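Local coordinates for protein beta-mannosidase (Trichoderma harzianum, PDB 4CVU) that probably hydrolyses beta-mannosidic bonds at the non-reducing ends of mannosides and glycans, as a glycosylated fungal enzyme of glycoside hydrolase family 2, at residues 113-118 / 189-194; 130-135 / 465-470. All coordinates share one frame; numbering follows the deposited sequence.

In the fold
From the N terminus the chain meets 113-118, then 130-135, then 189-194 and finally 465-470, so the two contacts cross. Interaction 1 closes a loop within the galactose-binding-like domain, returning the segment before strand 215-221 to the loop that leads into strand 116-120. Interaction 2 opens inside that loop but closes far beyond it: 130-135, just ahead of strand 135-138, packs on helix 458-475, more than 300 residues later. The contacts lie side by side and touch. R192 of interaction 1 forms a salt bridge with E467 of interaction 2, and E194 N probably hydrogen-bonds Q131 OE1. Together they join the N-terminal beta domain to the helix.

Interaction 1 (113-118 / 189-194); sequences DTYATV and QWVRKE. With NAG (2-acetamido-2-deoxy-beta-D-glucopyranose), chain C; NAG (2-acetamido-2-deoxy-beta-D-glucopyranose), chain B.
The Y115 ring meets V191 CG2 obliquely, 3.6 Å from Y115 CE2, while the diagonally opposed ring atom, CD1, is approached by the acetamide O7 of an N-acetylglucosamine (chain B). I162 and I166 of helix 159-168 also touch this ring, whose flat apolar body suits a place against valine and isoleucine side chains. The carboxylate of D113 is the other flat group. K193 NZ forms a salt bridge with D113, 2.8 Å from OD1 on its syn side and 15° out of plane, with a weak bond to OD2; T114 OG1 takes the anti lone pair of D113 OD1 at 2.7 Å. These residues belong to the galactose-binding-like beta domain, where the loop leading into strand 116-120, with a cis peptide before T114, meets an inverse gamma turn centred on R192. K193 arrives with CG anti to its own N (chi1 179°), and its methylenes run past T114 OG1, 3.4 Å from K193 CD. D197 and P208 O also hold the ammonium. With an alanine at D113, K193 would probably lose one of its two carboxylate mates and the T114 hydroxyl would be freer to turn. Further along, T117 OG1 donates to NAG (chain C) O6 at 2.9 Å.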
loop_
_atom_site.group_PDB
_atom_site.type_symbol
_atom_site.label_atom_id
_atom_site.label_comp_id
_atom_site.label_asym_id
_atom_site.label_seq_id
_atom_site.Cartn_x
_atom_site.Cartn_y
_atom_site.Cartn_z
ATOM N N ASP A 113 -19.465 -24.156 2.090
ATOM C CA ASP A 113 -19.180 -23.535 0.805
ATOM C C ASP A 113 -17.976 -24.207 0.205
ATOM O O ASP A 113 -16.873 -24.045 0.749
ATOM C CB ASP A 113 -18.884 -22.039 1.040
ATOM C CG ASP A 113 -18.661 -21.263 -0.238
ATOM O OD1 ASP A 113 -18.925 -21.745 -1.363
ATOM O OD2 ASP A 113 -18.245 -20.091 -0.107
ATOM N N THR A 114 -18.132 -25.031 -0.843
ATOM C CA THR A 114 -19.384 -25.658 -1.292
ATOM C C THR A 114 -19.263 -27.229 -1.281
ATOM O O THR A 114 -19.813 -27.886 -0.408
ATOM C CB THR A 114 -19.788 -25.138 -2.702
ATOM O OG1 THR A 114 -20.224 -23.788 -2.593
ATOM C CG2 THR A 114 -20.921 -25.949 -3.306
ATOM N N TYR A 115 -18.537 -27.801 -2.256
ATOM C CA TYR A 115 -18.265 -29.241 -2.301
ATOM C C TYR A 115 -17.359 -29.583 -1.121
ATOM O O TYR A 115 -16.269 -29.018 -0.986
ATOM C CB TYR A 115 -17.567 -29.671 -3.580
ATOM C CG TYR A 115 -18.296 -29.415 -4.892
ATOM C CD1 TYR A 115 -19.349 -30.217 -5.304
ATOM C CD2 TYR A 115 -17.882 -28.406 -5.739
ATOM C CE1 TYR A 115 -20.001 -29.979 -6.528
ATOM C CE2 TYR A 115 -18.489 -28.186 -6.964
ATOM C CZ TYR A 115 -19.561 -28.947 -7.355
ATOM O OH TYR A 115 -20.172 -28.678 -8.588
ATOM N N ALA A 116 -17.815 -30.493 -0.266
ATOM C CA ALA A 116 -17.088 -30.856 0.948
ATOM C C ALA A 116 -17.229 -32.368 1.239
ATOM O O ALA A 116 -18.118 -33.050 0.738
ATOM C CB ALA A 116 -17.601 -30.045 2.118
ATOM N N THR A 117 -16.312 -32.870 2.040
ATOM C CA THR A 117 -16.385 -34.238 2.513
ATOM C C THR A 117 -16.333 -34.146 4.036
ATOM O O THR A 117 -15.319 -33.743 4.595
ATOM C CB THR A 117 -15.217 -35.078 1.955
ATOM O OG1 THR A 117 -15.271 -35.079 0.526
ATOM C CG2 THR A 117 -15.271 -36.528 2.461
ATOM N N VAL A 118 -17.438 -34.482 4.692
ATOM C CA VAL A 118 -17.527 -34.374 6.143
ATOM C C VAL A 118 -17.159 -35.723 6.764
ATOM O O VAL A 118 -17.685 -36.761 6.336
ATOM C CB VAL A 118 -18.955 -33.978 6.575
ATOM C CG1 VAL A 118 -19.022 -33.766 8.081
ATOM C CG2 VAL A 118 -19.423 -32.727 5.838
ATOM N N GLN A 189 -22.013 -22.729 -14.215
ATOM C CA GLN A 189 -23.395 -23.185 -14.274
ATOM C C GLN A 189 -23.584 -24.552 -13.576
ATOM O O GLN A 189 -24.708 -24.921 -13.212
ATOM C CB GLN A 189 -23.869 -23.233 -15.739
ATOM C CG GLN A 189 -23.303 -24.354 -16.610
ATOM C CD GLN A 189 -22.006 -24.001 -17.302
ATOM O OE1 GLN A 189 -21.224 -23.157 -16.821
ATOM N NE2 GLN A 189 -21.726 -24.697 -18.424
ATOM N N TRP A 190 -22.486 -25.290 -13.404
ATOM C CA TRP A 190 -22.527 -26.664 -12.857
ATOM C C TRP A 190 -22.499 -26.717 -11.339
ATOM O O TRP A 190 -22.671 -27.777 -10.767
ATOM C CB TRP A 190 -21.365 -27.532 -13.432
ATOM C CG TRP A 190 -21.670 -27.936 -14.809
ATOM C CD1 TRP A 190 -21.103 -27.461 -15.950
ATOM C CD2 TRP A 190 -22.696 -28.833 -15.210
ATOM N NE1 TRP A 190 -21.696 -28.028 -17.052
ATOM C CE2 TRP A 190 -22.684 -28.874 -16.620
ATOM C CE3 TRP A 190 -23.610 -29.643 -14.513
ATOM C CZ2 TRP A 190 -23.560 -29.681 -17.346
ATOM C CZ3 TRP A 190 -24.473 -30.457 -15.238
ATOM C CH2 TRP A 190 -24.445 -30.463 -16.636
ATOM N N VAL A 191 -22.304 -25.580 -10.678
ATOM C CA VAL A 191 -22.169 -25.602 -9.211
ATOM C C VAL A 191 -23.143 -24.665 -8.517
ATOM O O VAL A 191 -23.264 -23.510 -8.880
ATOM C CB VAL A 191 -20.726 -25.346 -8.761
ATOM C CG1 VAL A 191 -20.175 -24.040 -9.340
ATOM C CG2 VAL A 191 -20.640 -25.329 -7.240
ATOM N N ARG A 192 -23.826 -25.169 -7.498
ATOM C CA ARG A 192 -24.680 -24.345 -6.663
ATOM C C ARG A 192 -23.828 -23.604 -5.623
ATOM O O ARG A 192 -23.749 -23.987 -4.446
ATOM C CB ARG A 192 -25.754 -25.219 -6.001
ATOM C CG ARG A 192 -26.618 -25.957 -6.984
ATOM C CD ARG A 192 -27.200 -25.051 -8.025
ATOM N NE ARG A 192 -27.770 -23.858 -7.399
ATOM C CZ ARG A 192 -27.788 -22.635 -7.927
ATOM N NH1 ARG A 192 -27.272 -22.380 -9.128
ATOM N NH2 ARG A 192 -28.355 -21.638 -7.252
ATOM N N LYS A 193 -23.203 -22.527 -6.116
ATOM C CA LYS A 193 -22.295 -21.646 -5.374
ATOM C C LYS A 193 -22.556 -20.266 -5.948
ATOM O O LYS A 193 -22.962 -20.090 -7.134
ATOM C CB LYS A 193 -20.808 -22.074 -5.547
ATOM C CG LYS A 193 -19.755 -21.208 -4.820
ATOM C CD LYS A 193 -18.397 -21.904 -4.728
ATOM C CE LYS A 193 -17.252 -21.028 -4.170
ATOM N NZ LYS A 193 -17.707 -20.030 -3.167
ATOM N N GLU A 194 -22.349 -19.281 -5.102
ATOM C CA GLU A 194 -22.586 -17.872 -5.406
ATOM C C GLU A 194 -21.824 -17.594 -6.670
ATOM O O GLU A 194 -20.642 -17.760 -6.766
ATOM C CB GLU A 194 -22.118 -17.020 -4.202
ATOM C CG GLU A 194 -22.001 -15.530 -4.419
ATOM C CD GLU A 194 -21.707 -14.718 -3.146
ATOM O OE1 GLU A 194 -20.581 -14.767 -2.704
ATOM O OE2 GLU A 194 -22.560 -14.036 -2.620
HETATM C C1 NAG C . -10.972 -32.368 -2.347
HETATM C C2 NAG C . -10.578 -33.839 -2.058
HETATM C C3 NAG C . -11.547 -34.794 -2.739
HETATM C C4 NAG C . -13.004 -34.433 -2.460
HETATM C C5 NAG C . -13.268 -32.918 -2.659
HETATM C C6 NAG C . -14.683 -32.501 -2.201
HETATM C C7 NAG C . -8.213 -34.192 -1.650
HETATM C C8 NAG C . -6.839 -34.479 -2.178
HETATM N N2 NAG C . -9.221 -34.121 -2.515
HETATM O O3 NAG C . -11.266 -36.109 -2.283
HETATM O O4 NAG C . -13.816 -35.174 -3.360
HETATM O O5 NAG C . -12.313 -32.141 -1.957
HETATM O O6 NAG C . -14.814 -32.526 -0.789
HETATM O O7 NAG C . -8.369 -34.026 -0.459
HETATM C C1 NAG B . -14.770 -36.006 -2.649
HETATM C C2 NAG B . -15.920 -36.403 -3.574
HETATM C C3 NAG B . -16.928 -37.310 -2.855
HETATM C C4 NAG B . -16.230 -38.450 -2.133
HETATM C C5 NAG B . -15.091 -37.892 -1.262
HETATM C C6 NAG B . -14.334 -39.002 -0.547
HETATM C C7 NAG B . -16.549 -34.684 -5.237
HETATM C C8 NAG B . -15.622 -35.219 -6.248
HETATM N N2 NAG B . -16.630 -35.239 -4.049
HETATM O O3 NAG B . -17.898 -37.783 -3.761
HETATM O O4 NAG B . -17.203 -39.086 -1.324
HETATM O O5 NAG B . -14.180 -37.183 -2.086
HETATM O O6 NAG B . -13.692 -39.725 -1.562
HETATM O O7 NAG B . -17.222 -33.674 -5.510
#

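Interaction 2 (130-135 / 465-470); sequences NQFRQW and VGEITY. With MAN (alpha-D-mannopyranose), chain E.
One water is gripped by R133, G466 and a glycan mannose: R133 NE donates to it at 3.0 Å. The water in turn donates to G466 O at 2.7 Å, and mannose O4 lies close to it as well. The guanidinium of R133 is sandwiched, with W135 CH2 near the rim of one face and G466 CA over the other, 3.5 Å from R133 NE. Glycine suits this place, because a CB there would fall 2.2 Å from R133 CZ. The bend at chi3 (79°) turns the flat end of the arginine over G466 CA, and its NH1 bonds N463.

N130 works twice. Its OD1 accepts from F132 N, forming an Asx turn within the type I turn 130-133, while ND2 donates almost straight (163°) to E467 OE1 at 3.1 Å, meeting it on the anti side with amide and carboxylate planes nearly perpendicular. ND2 also bonds N463. E467 OE2 lies obliquely near the F132 ring, 3.3 Å from F132 CD2, and is held by Y427 and R192, so this buried carboxylate is well satisfied and its charge probably balanced by the arginine. At the next helical turn Y470 presents one ring face to Q134 CB in a CH-pi contact, 3.8 Å from the ring centroid; the Q134 amide bonds D110.

The contact is an interface between domains: the turn, from the galactose-binding-like domain, leads into strand 135-138 and packs on helix 458-475 of the family's beta/alpha barrel, which follows strand 442-446 and has helix 506-528 against V465, I468 and T469.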
loop_
_atom_site.group_PDB
_atom_site.type_symbol
_atom_site.label_atom_id
_atom_site.label_comp_id
_atom_site.label_asym_id
_atom_site.label_seq_id
_atom_site.Cartn_x
_atom_site.Cartn_y
_atom_site.Cartn_z
ATOM N N ASN A 130 -23.908 -27.915 -1.972
ATOM C CA ASN A 130 -24.743 -26.730 -2.175
ATOM C C ASN A 130 -24.484 -25.705 -1.103
ATOM O O ASN A 130 -24.782 -25.915 0.071
ATOM C CB ASN A 130 -26.241 -27.099 -2.210
ATOM C CG ASN A 130 -27.107 -25.990 -2.811
ATOM O OD1 ASN A 130 -26.925 -24.800 -2.514
ATOM N ND2 ASN A 130 -28.073 -26.369 -3.628
ATOM N N GLN A 131 -23.935 -24.572 -1.514
ATOM C CA GLN A 131 -23.696 -23.467 -0.606
ATOM C C GLN A 131 -24.967 -23.016 0.105
ATOM O O GLN A 131 -24.905 -22.573 1.229
ATOM C CB GLN A 131 -23.125 -22.270 -1.393
ATOM C CG GLN A 131 -22.774 -21.080 -0.540
ATOM C CD GLN A 131 -22.101 -19.912 -1.291
ATOM O OE1 GLN A 131 -21.828 -19.940 -2.497
ATOM N NE2 GLN A 131 -21.898 -18.856 -0.561
ATOM N N PHE A 132 -26.107 -23.101 -0.587
ATOM C CA PHE A 132 -27.358 -22.489 -0.164
ATOM C C PHE A 132 -28.296 -23.426 0.643
ATOM O O PHE A 132 -29.480 -23.090 0.806
ATOM C CB PHE A 132 -28.112 -21.993 -1.415
ATOM C CG PHE A 132 -27.254 -21.207 -2.365
ATOM C CD1 PHE A 132 -26.466 -20.175 -1.899
ATOM C CD2 PHE A 132 -27.270 -21.480 -3.719
ATOM C CE1 PHE A 132 -25.661 -19.451 -2.781
ATOM C CE2 PHE A 132 -26.476 -20.759 -4.612
ATOM C CZ PHE A 132 -25.687 -19.731 -4.147
ATOM N N ARG A 133 -27.767 -24.553 1.155
ATOM C CA ARG A 133 -28.558 -25.556 1.902
ATOM C C ARG A 133 -28.065 -25.793 3.320
ATOM O O ARG A 133 -26.871 -25.721 3.599
ATOM C CB ARG A 133 -28.594 -26.910 1.170
ATOM C CG ARG A 133 -29.537 -26.920 -0.011
ATOM C CD ARG A 133 -29.514 -28.204 -0.786
ATOM N NE ARG A 133 -30.289 -29.294 -0.168
ATOM C CZ ARG A 133 -30.339 -30.531 -0.643
ATOM N NH1 ARG A 133 -29.664 -30.851 -1.743
ATOM N NH2 ARG A 133 -31.065 -31.462 -0.024
ATOM N N GLN A 134 -29.027 -26.084 4.204
ATOM C CA GLN A 134 -28.743 -26.548 5.545
ATOM C C GLN A 134 -28.570 -28.055 5.442
ATOM O O GLN A 134 -29.459 -28.756 4.909
ATOM C CB GLN A 134 -29.917 -26.238 6.464
ATOM C CG GLN A 134 -29.775 -26.700 7.908
ATOM C CD GLN A 134 -30.975 -26.277 8.740
ATOM O OE1 GLN A 134 -32.119 -26.563 8.372
ATOM N NE2 GLN A 134 -30.724 -25.620 9.878
ATOM N N TRP A 135 -27.435 -28.552 5.929
ATOM C CA TRP A 135 -27.159 -29.979 5.885
ATOM C C TRP A 135 -27.160 -30.529 7.300
ATOM O O TRP A 135 -26.691 -29.866 8.221
ATOM C CB TRP A 135 -25.799 -30.243 5.214
ATOM C CG TRP A 135 -25.683 -29.746 3.779
ATOM C CD1 TRP A 135 -25.032 -28.610 3.351
ATOM C CD2 TRP A 135 -26.194 -30.375 2.592
ATOM N NE1 TRP A 135 -25.119 -28.500 1.984
ATOM C CE2 TRP A 135 -25.827 -29.567 1.495
ATOM C CE3 TRP A 135 -26.908 -31.553 2.344
ATOM C CZ2 TRP A 135 -26.174 -29.888 0.182
ATOM C CZ3 TRP A 135 -27.238 -31.864 1.034
ATOM C CH2 TRP A 135 -26.874 -31.039 -0.026
ATOM N N VAL A 465 -34.011 -28.003 -5.778
ATOM C CA VAL A 465 -35.245 -28.092 -4.992
ATOM C C VAL A 465 -34.932 -28.100 -3.496
ATOM O O VAL A 465 -35.635 -27.470 -2.715
ATOM C CB VAL A 465 -36.087 -29.339 -5.414
ATOM C CG1 VAL A 465 -37.128 -29.669 -4.369
ATOM C CG2 VAL A 465 -36.729 -29.108 -6.791
ATOM N N GLY A 466 -33.858 -28.768 -3.092
ATOM C CA GLY A 466 -33.429 -28.685 -1.686
ATOM C C GLY A 466 -33.198 -27.213 -1.329
ATOM O O GLY A 466 -33.652 -26.728 -0.295
ATOM N N GLU A 467 -32.545 -26.521 -2.250
ATOM C CA GLU A 467 -32.178 -25.102 -2.082
ATOM C C GLU A 467 -33.384 -24.197 -2.078
ATOM O O GLU A 467 -33.545 -23.409 -1.152
ATOM C CB GLU A 467 -31.165 -24.706 -3.163
ATOM C CG GLU A 467 -31.171 -23.272 -3.626
ATOM C CD GLU A 467 -30.176 -23.061 -4.734
ATOM O OE1 GLU A 467 -29.425 -24.002 -5.048
ATOM O OE2 GLU A 467 -30.141 -21.947 -5.302
ATOM N N ILE A 468 -34.237 -24.282 -3.102
ATOM C CA ILE A 468 -35.398 -23.410 -3.137
ATOM C C ILE A 468 -36.332 -23.647 -1.945
ATOM O O ILE A 468 -36.837 -22.692 -1.377
ATOM C CB ILE A 468 -36.208 -23.541 -4.439
ATOM C CG1 ILE A 468 -35.316 -23.317 -5.656
ATOM C CG2 ILE A 468 -37.339 -22.549 -4.451
ATOM C CD1 ILE A 468 -34.548 -22.022 -5.631
ATOM N N THR A 469 -36.538 -24.912 -1.574
ATOM C CA THR A 469 -37.432 -25.263 -0.470
ATOM C C THR A 469 -36.929 -24.753 0.892
ATOM O O THR A 469 -37.678 -24.150 1.667
ATOM C CB THR A 469 -37.634 -26.808 -0.389
ATOM O OG1 THR A 469 -38.168 -27.303 -1.633
ATOM C CG2 THR A 469 -38.580 -27.149 0.738
ATOM N N TYR A 470 -35.654 -24.968 1.168
ATOM C CA TYR A 470 -35.049 -24.472 2.411
ATOM C C TYR A 470 -35.123 -22.922 2.538
ATOM O O TYR A 470 -35.587 -22.379 3.530
ATOM C CB TYR A 470 -33.590 -24.905 2.495
ATOM C CG TYR A 470 -32.866 -24.280 3.674
ATOM C CD1 TYR A 470 -33.244 -24.592 4.970
ATOM C CD2 TYR A 470 -31.836 -23.351 3.491
ATOM C CE1 TYR A 470 -32.612 -24.023 6.058
ATOM C CE2 TYR A 470 -31.179 -22.774 4.574
ATOM C CZ TYR A 470 -31.566 -23.109 5.856
ATOM O OH TYR A 470 -30.942 -22.558 6.948
HETATM C C1 MAN E . -36.798 -33.066 2.248
HETATM C C2 MAN E . -35.470 -32.718 2.899
HETATM C C3 MAN E . -35.255 -31.209 2.861
HETATM C C4 MAN E . -35.355 -30.682 1.439
HETATM C C5 MAN E . -36.647 -31.175 0.782
HETATM C C6 MAN E . -36.714 -30.862 -0.707
HETATM O O2 MAN E . -34.443 -33.345 2.179
HETATM O O3 MAN E . -34.015 -30.906 3.428
HETATM O O4 MAN E . -35.388 -29.260 1.492
HETATM O O5 MAN E . -36.820 -32.583 0.919
HETATM O O6 MAN E . -38.018 -31.168 -1.201
HETATM O O HOH W 1 -32.705 -28.570 1.495
#